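Local coordinates for leucine rich repeat and phosphatase domain containing protein (Entamoeba histolytica, PDB 3EMU) that has the fold of a dual specificity phosphatase and is classed as a phosphate ester hydrolase, although its signature motif is degenerate and its activity uncertain, at residues T11-Y16 against Q125-L130; V105-M110 against K142-K147. One frame throughout, in Å; residues are numbered along the deposited sequence.

Interaction 1. Residues T11-Y16 against Q125-L130; sequences TQIIQY and QGLYPL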
loop_
_atom_site.group_PDB
_atom_site.type_symbol
_atom_site.label_atom_id
_atom_site.label_comp_id
_atom_site.label_asym_id
_atom_site.label_seq_id
_atom_site.Cartn_x
_atom_site.Cartn_y
_atom_site.Cartn_z
ATOM N N THR A 11 2.293 -10.228 -3.026
ATOM C CA THR A 11 2.411 -10.717 -1.656
ATOM C C THR A 11 1.219 -10.280 -0.771
ATOM O O THR A 11 0.813 -9.087 -0.725
ATOM C CB THR A 11 3.746 -10.260 -1.019
ATOM O OG1 THR A 11 4.819 -10.683 -1.862
ATOM C CG2 THR A 11 3.961 -10.863 0.393
ATOM N N GLN A 12 0.635 -11.250 -0.088
ATOM C CA GLN A 12 -0.478 -10.946 0.810
ATOM C C GLN A 12 0.098 -10.379 2.103
ATOM O O GLN A 12 1.028 -10.975 2.708
ATOM C CB GLN A 12 -1.308 -12.184 1.153
ATOM C CG GLN A 12 -2.440 -11.755 2.094
ATOM C CD GLN A 12 -3.483 -12.803 2.371
ATOM O OE1 GLN A 12 -4.255 -13.179 1.496
ATOM N NE2 GLN A 12 -3.563 -13.222 3.622
ATOM N N ILE A 13 -0.423 -9.229 2.524
ATOM C CA ILE A 13 0.208 -8.576 3.686
ATOM C C ILE A 13 -0.546 -8.939 5.008
ATOM O O ILE A 13 0.048 -9.425 5.947
ATOM C CB ILE A 13 0.386 -7.050 3.481
ATOM C CG1 ILE A 13 1.372 -6.772 2.296
ATOM C CG2 ILE A 13 0.822 -6.375 4.792
ATOM C CD1 ILE A 13 2.782 -7.453 2.449
ATOM N N ILE A 14 -1.860 -8.740 4.987
ATOM C CA ILE A 14 -2.801 -9.206 5.988
ATOM C C ILE A 14 -3.982 -9.523 5.084
ATOM O O ILE A 14 -3.944 -9.249 3.885
ATOM C CB ILE A 14 -3.226 -8.074 7.034
ATOM C CG1 ILE A 14 -3.975 -6.946 6.325
ATOM C CG2 ILE A 14 -2.013 -7.543 7.849
ATOM C CD1 ILE A 14 -4.566 -5.883 7.248
ATOM N N GLN A 15 -5.030 -10.071 5.655
ATOM C CA GLN A 15 -6.166 -10.510 4.876
ATOM C C GLN A 15 -6.790 -9.376 4.083
ATOM O O GLN A 15 -6.942 -8.264 4.586
ATOM C CB GLN A 15 -7.201 -11.169 5.793
ATOM C CG GLN A 15 -8.461 -11.577 5.070
ATOM C CD GLN A 15 -9.574 -11.994 6.037
ATOM O OE1 GLN A 15 -9.836 -11.313 7.061
ATOM N NE2 GLN A 15 -10.246 -13.120 5.714
ATOM N N TYR A 16 -7.129 -9.667 2.822
ATOM C CA TYR A 16 -7.651 -8.663 1.855
ATOM C C TYR A 16 -6.632 -7.663 1.250
ATOM O O TYR A 16 -6.981 -6.905 0.357
ATOM C CB TYR A 16 -8.827 -7.880 2.459
ATOM C CG TYR A 16 -9.934 -8.750 2.989
ATOM C CD1 TYR A 16 -10.480 -9.774 2.205
ATOM C CD2 TYR A 16 -10.424 -8.569 4.283
ATOM C CE1 TYR A 16 -11.486 -10.594 2.689
ATOM C CE2 TYR A 16 -11.423 -9.367 4.776
ATOM C CZ TYR A 16 -11.957 -10.380 3.981
ATOM O OH TYR A 16 -12.971 -11.174 4.484
ATOM N N GLN A 125 8.476 -5.219 5.863
ATOM C CA GLN A 125 9.766 -5.746 5.490
ATOM C C GLN A 125 9.865 -7.253 5.687
ATOM O O GLN A 125 10.364 -7.966 4.804
ATOM C CB GLN A 125 10.891 -5.052 6.235
ATOM C CG GLN A 125 12.267 -5.578 5.805
ATOM C CD GLN A 125 13.392 -4.933 6.584
ATOM O OE1 GLN A 125 13.441 -5.031 7.822
ATOM N NE2 GLN A 125 14.282 -4.228 5.878
ATOM N N GLY A 126 9.390 -7.755 6.815
ATOM C CA GLY A 126 9.563 -9.170 7.099
ATOM C C GLY A 126 8.651 -10.010 6.235
ATOM O O GLY A 126 8.846 -11.198 6.067
ATOM N N LEU A 127 7.613 -9.412 5.689
ATOM C CA LEU A 127 6.793 -10.133 4.737
ATOM C C LEU A 127 7.282 -9.979 3.277
ATOM O O LEU A 127 6.901 -10.754 2.429
ATOM C CB LEU A 127 5.347 -9.656 4.839
ATOM C CG LEU A 127 4.576 -10.170 6.057
ATOM C CD1 LEU A 127 3.318 -9.370 6.243
ATOM C CD2 LEU A 127 4.246 -11.622 5.881
ATOM N N TYR A 128 8.132 -8.994 3.018
ATOM C CA TYR A 128 8.376 -8.492 1.677
ATOM C C TYR A 128 9.799 -7.932 1.589
ATOM O O TYR A 128 9.991 -6.718 1.566
ATOM C CB TYR A 128 7.401 -7.355 1.453
ATOM C CG TYR A 128 7.132 -6.892 0.036
ATOM C CD1 TYR A 128 6.241 -7.600 -0.783
ATOM C CD2 TYR A 128 7.689 -5.691 -0.455
ATOM C CE1 TYR A 128 5.930 -7.162 -2.089
ATOM C CE2 TYR A 128 7.385 -5.221 -1.762
ATOM C CZ TYR A 128 6.489 -5.983 -2.578
ATOM O OH TYR A 128 6.132 -5.549 -3.859
ATOM N N PRO A 129 10.807 -8.815 1.511
ATOM C CA PRO A 129 12.240 -8.458 1.700
ATOM C C PRO A 129 12.797 -7.494 0.650
ATOM O O PRO A 129 13.775 -6.832 0.909
ATOM C CB PRO A 129 12.969 -9.818 1.622
ATOM C CG PRO A 129 11.836 -10.898 1.643
ATOM C CD PRO A 129 10.635 -10.209 1.066
ATOM N N LEU A 130 12.128 -7.358 -0.486
ATOM C CA LEU A 130 12.569 -6.415 -1.528
ATOM C C LEU A 130 12.247 -4.939 -1.266
ATOM O O LEU A 130 12.623 -4.071 -2.049
ATOM C CB LEU A 130 11.990 -6.824 -2.891
ATOM C CG LEU A 130 12.472 -8.181 -3.454
ATOM C CD1 LEU A 130 12.088 -8.314 -4.928
ATOM C CD2 LEU A 130 14.002 -8.360 -3.274
#
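Thr11 meets Tyr128 at the rim of the tyrosine ring. Thr11 CB lies in the ring plane, 3.7 Å from Tyr128 CD1, and Thr11 OG1 stands near that plane, 3.6 Å from the same CD1, so the CD1-CE1 edge of the ring, not a face, takes the threonine. The methyl Thr11 CG2 points instead at the backbone, 3.6 Å from Leu127 O; it is placed there by a chi1 of -55° that sets CG2 anti to the backbone N and OG1 beside it. Two residues further along the strand, Ile13 meets Leu127, at the end of helix 117-127: the end of the isoleucine, Ile13 CD1, comes to 4.1 Å from Leu127 CB, while the leucine methyl Leu127 CD1 sits 3.3 Å from Ile13 O. Behind these pairs, the bond from Tyr128 N to Gln125 O (3.0 Å) holds the chain where it leaves helix 117-127. Tyr128 OH is hydrogen-bonded to Gly97 O, and Pro102 and Leu19 touch the side chain, while Thr11 pairs through its backbone with Leu19 of the next strand. No hydrogen bond joins 11-16 to 125-130. With 223 Å² buried, the edge strand and the helix end meet by van der Waals contact alone, while the hydrogen bond of Tyr128 to Gly97 lies outside the pair.

Interaction 2. Residues V105-M110 against K142-K147; sequences VIAFLM and KLFEKK
Phe144 has CG anti to its backbone N (chi1 -179°), which carries the ring out from helix 135-151 to Ala107 of helix 100-112. From the other helix Met110 reaches back with CG anti to its carbonyl carbon, and a bend at chi3 (63°) brings its terminal methyl between Phe144 and Glu145. The ring presents an edge to the backbone: Ala107 O lies near the ring plane, 3.3 Å from Phe144 CE2, while the methyl Ala107 CB packs 4.1 Å from that same CE2. Met110 CE approaches the ring obliquely, 3.8 Å from Phe144 CD2. It also rests on the start of the neighbouring side chain, 3.6 Å from Glu145 CB, where the methionine and glutamate chains cross at about a right angle. Thus one methyl touches two consecutive residues of the partner helix. No hydrogen bond crosses between the segments; the carboxylate of Glu145 runs on past the methionine, and its OE2 accepts a hydrogen bond from Phe117 N, at the start of helix 117-127. That helix also packs on Met110 through Ala120, and Ile73 of helix 68-85 touches Phe144. The two helix segments run nearly parallel, at 16°, with axes 10.6 Å apart at closest approach; that separation is spanned by the long Phe144 and Met110 side chains, with the small Ala107 beside the ring edge. This side-by-side, nearly parallel packing of helices 100-112 and 135-151, both after the last strand of the sheet in sequence, is part of the alpha/beta fold of the dual specificity phosphatase catalytic domain.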
loop_
_atom_site.group_PDB
_atom_site.type_symbol
_atom_site.label_atom_id
_atom_site.label_comp_id
_atom_site.label_asym_id
_atom_site.label_seq_id
_atom_site.Cartn_x
_atom_site.Cartn_y
_atom_site.Cartn_z
ATOM N N VAL A 105 1.245 0.919 1.940
ATOM C CA VAL A 105 0.834 -0.189 2.799
ATOM C C VAL A 105 1.249 0.076 4.260
ATOM O O VAL A 105 0.500 -0.217 5.202
ATOM C CB VAL A 105 1.358 -1.579 2.275
ATOM C CG1 VAL A 105 1.212 -2.678 3.310
ATOM C CG2 VAL A 105 0.618 -2.004 0.969
ATOM N N ILE A 106 2.443 0.632 4.437
ATOM C CA ILE A 106 2.882 1.060 5.732
ATOM C C ILE A 106 1.922 2.116 6.378
ATOM O O ILE A 106 1.509 1.915 7.515
ATOM C CB ILE A 106 4.320 1.552 5.704
ATOM C CG1 ILE A 106 5.266 0.369 5.401
ATOM C CG2 ILE A 106 4.684 2.240 7.051
ATOM C CD1 ILE A 106 6.751 0.755 5.224
ATOM N N ALA A 107 1.619 3.216 5.669
ATOM C CA ALA A 107 0.680 4.219 6.137
ATOM C C ALA A 107 -0.639 3.573 6.596
ATOM O O ALA A 107 -1.171 3.881 7.697
ATOM C CB ALA A 107 0.424 5.245 5.065
ATOM N N PHE A 108 -1.164 2.668 5.763
ATOM C CA PHE A 108 -2.368 1.953 6.091
ATOM C C PHE A 108 -2.319 1.179 7.424
ATOM O O PHE A 108 -3.248 1.263 8.229
ATOM C CB PHE A 108 -2.790 1.012 4.967
ATOM C CG PHE A 108 -3.956 0.153 5.341
ATOM C CD1 PHE A 108 -5.267 0.707 5.403
ATOM C CD2 PHE A 108 -3.769 -1.181 5.699
ATOM C CE1 PHE A 108 -6.366 -0.055 5.804
ATOM C CE2 PHE A 108 -4.862 -1.949 6.097
ATOM C CZ PHE A 108 -6.164 -1.378 6.156
ATOM N N LEU A 109 -1.275 0.386 7.641
ATOM C CA LEU A 109 -1.138 -0.401 8.863
ATOM C C LEU A 109 -0.843 0.481 10.091
ATOM O O LEU A 109 -1.267 0.150 11.202
ATOM C CB LEU A 109 0.005 -1.386 8.709
ATOM C CG LEU A 109 -0.046 -2.511 7.658
ATOM C CD1 LEU A 109 1.343 -3.219 7.636
ATOM C CD2 LEU A 109 -1.146 -3.527 7.933
ATOM N N MET A 110 -0.077 1.557 9.908
ATOM C CA MET A 110 0.071 2.527 10.960
ATOM C C MET A 110 -1.345 2.850 11.528
ATOM O O MET A 110 -1.581 2.749 12.735
ATOM C CB MET A 110 0.804 3.791 10.463
ATOM C CG MET A 110 2.338 3.581 10.143
ATOM S SD MET A 110 3.150 4.893 9.256
ATOM C CE MET A 110 3.035 6.285 10.376
ATOM N N LYS A 142 6.780 9.626 8.321
ATOM C CA LYS A 142 6.993 10.163 9.653
ATOM C C LYS A 142 6.089 11.367 9.921
ATOM O O LYS A 142 5.682 11.579 11.038
ATOM C CB LYS A 142 8.483 10.487 9.885
ATOM C CG LYS A 142 9.255 9.240 10.202
ATOM C CD LYS A 142 10.755 9.489 10.211
ATOM C CE LYS A 142 11.546 8.165 10.378
ATOM N NZ LYS A 142 13.024 8.382 10.153
ATOM N N LEU A 143 5.810 12.151 8.884
ATOM C CA LEU A 143 4.880 13.250 8.988
ATOM C C LEU A 143 3.504 12.721 9.276
ATOM O O LEU A 143 2.779 13.276 10.082
ATOM C CB LEU A 143 4.804 14.013 7.686
ATOM C CG LEU A 143 5.096 15.506 7.773
ATOM C CD1 LEU A 143 6.613 15.676 7.685
ATOM C CD2 LEU A 143 4.453 16.293 6.627
ATOM N N PHE A 144 3.135 11.650 8.598
ATOM C CA PHE A 144 1.865 11.022 8.891
ATOM C C PHE A 144 1.797 10.503 10.345
ATOM O O PHE A 144 0.765 10.624 10.985
ATOM C CB PHE A 144 1.601 9.884 7.901
ATOM C CG PHE A 144 0.280 9.175 8.105
ATOM C CD1 PHE A 144 -0.909 9.883 8.148
ATOM C CD2 PHE A 144 0.238 7.792 8.219
ATOM C CE1 PHE A 144 -2.132 9.220 8.321
ATOM C CE2 PHE A 144 -0.967 7.097 8.393
ATOM C CZ PHE A 144 -2.160 7.811 8.443
ATOM N N GLU A 145 2.881 9.893 10.827
ATOM C CA GLU A 145 2.978 9.396 12.189
ATOM C C GLU A 145 2.589 10.547 13.172
ATOM O O GLU A 145 1.699 10.372 14.019
ATOM C CB GLU A 145 4.404 8.932 12.450
ATOM C CG GLU A 145 4.634 8.211 13.780
ATOM C CD GLU A 145 6.070 7.727 13.938
ATOM O OE1 GLU A 145 7.032 8.482 13.647
ATOM O OE2 GLU A 145 6.250 6.576 14.332
ATOM N N LYS A 146 3.218 11.713 12.996
ATOM C CA LYS A 146 2.938 12.872 13.827
ATOM C C LYS A 146 1.488 13.310 13.719
ATOM O O LYS A 146 0.876 13.682 14.727
ATOM C CB LYS A 146 3.796 14.048 13.432
ATOM C CG LYS A 146 5.130 14.096 14.074
ATOM C CD LYS A 146 5.076 14.897 15.370
ATOM C CE LYS A 146 6.184 14.398 16.332
ATOM N NZ LYS A 146 5.773 14.634 17.745
ATOM N N LYS A 147 0.952 13.307 12.495
ATOM C CA LYS A 147 -0.439 13.755 12.263
ATOM C C LYS A 147 -1.425 12.875 13.023
ATOM O O LYS A 147 -2.379 13.356 13.616
ATOM C CB LYS A 147 -0.780 13.773 10.781
ATOM C CG LYS A 147 -2.256 14.040 10.500
ATOM C CD LYS A 147 -2.481 15.542 10.596
ATOM C CE LYS A 147 -3.948 15.952 10.420
ATOM N NZ LYS A 147 -4.062 17.491 10.453
#

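The centres of interactions 1 and 2 lie about 17 Å apart, with helix 100-112 bridging them. Its segment 105-110 takes part in interaction 2 and also packs against strand 11-14 of interaction 1: Ile13 CG2 is 4.0 Å from Val105 CG1, and Ile14 CD1 is 4.1 Å from Phe108 CE2. Along the chain the segments alternate, in the order 11-16, 105-110, 125-130, 142-147, so the two contacts interlock in sequence. Helices 100-112, 117-127 and 135-151 follow one another and each supplies a segment. Together the contacts form a continuous path of packing from an outermost strand of the five-stranded mixed sheet, through helix 100-112, to the C-terminal helix of the phosphatase domain.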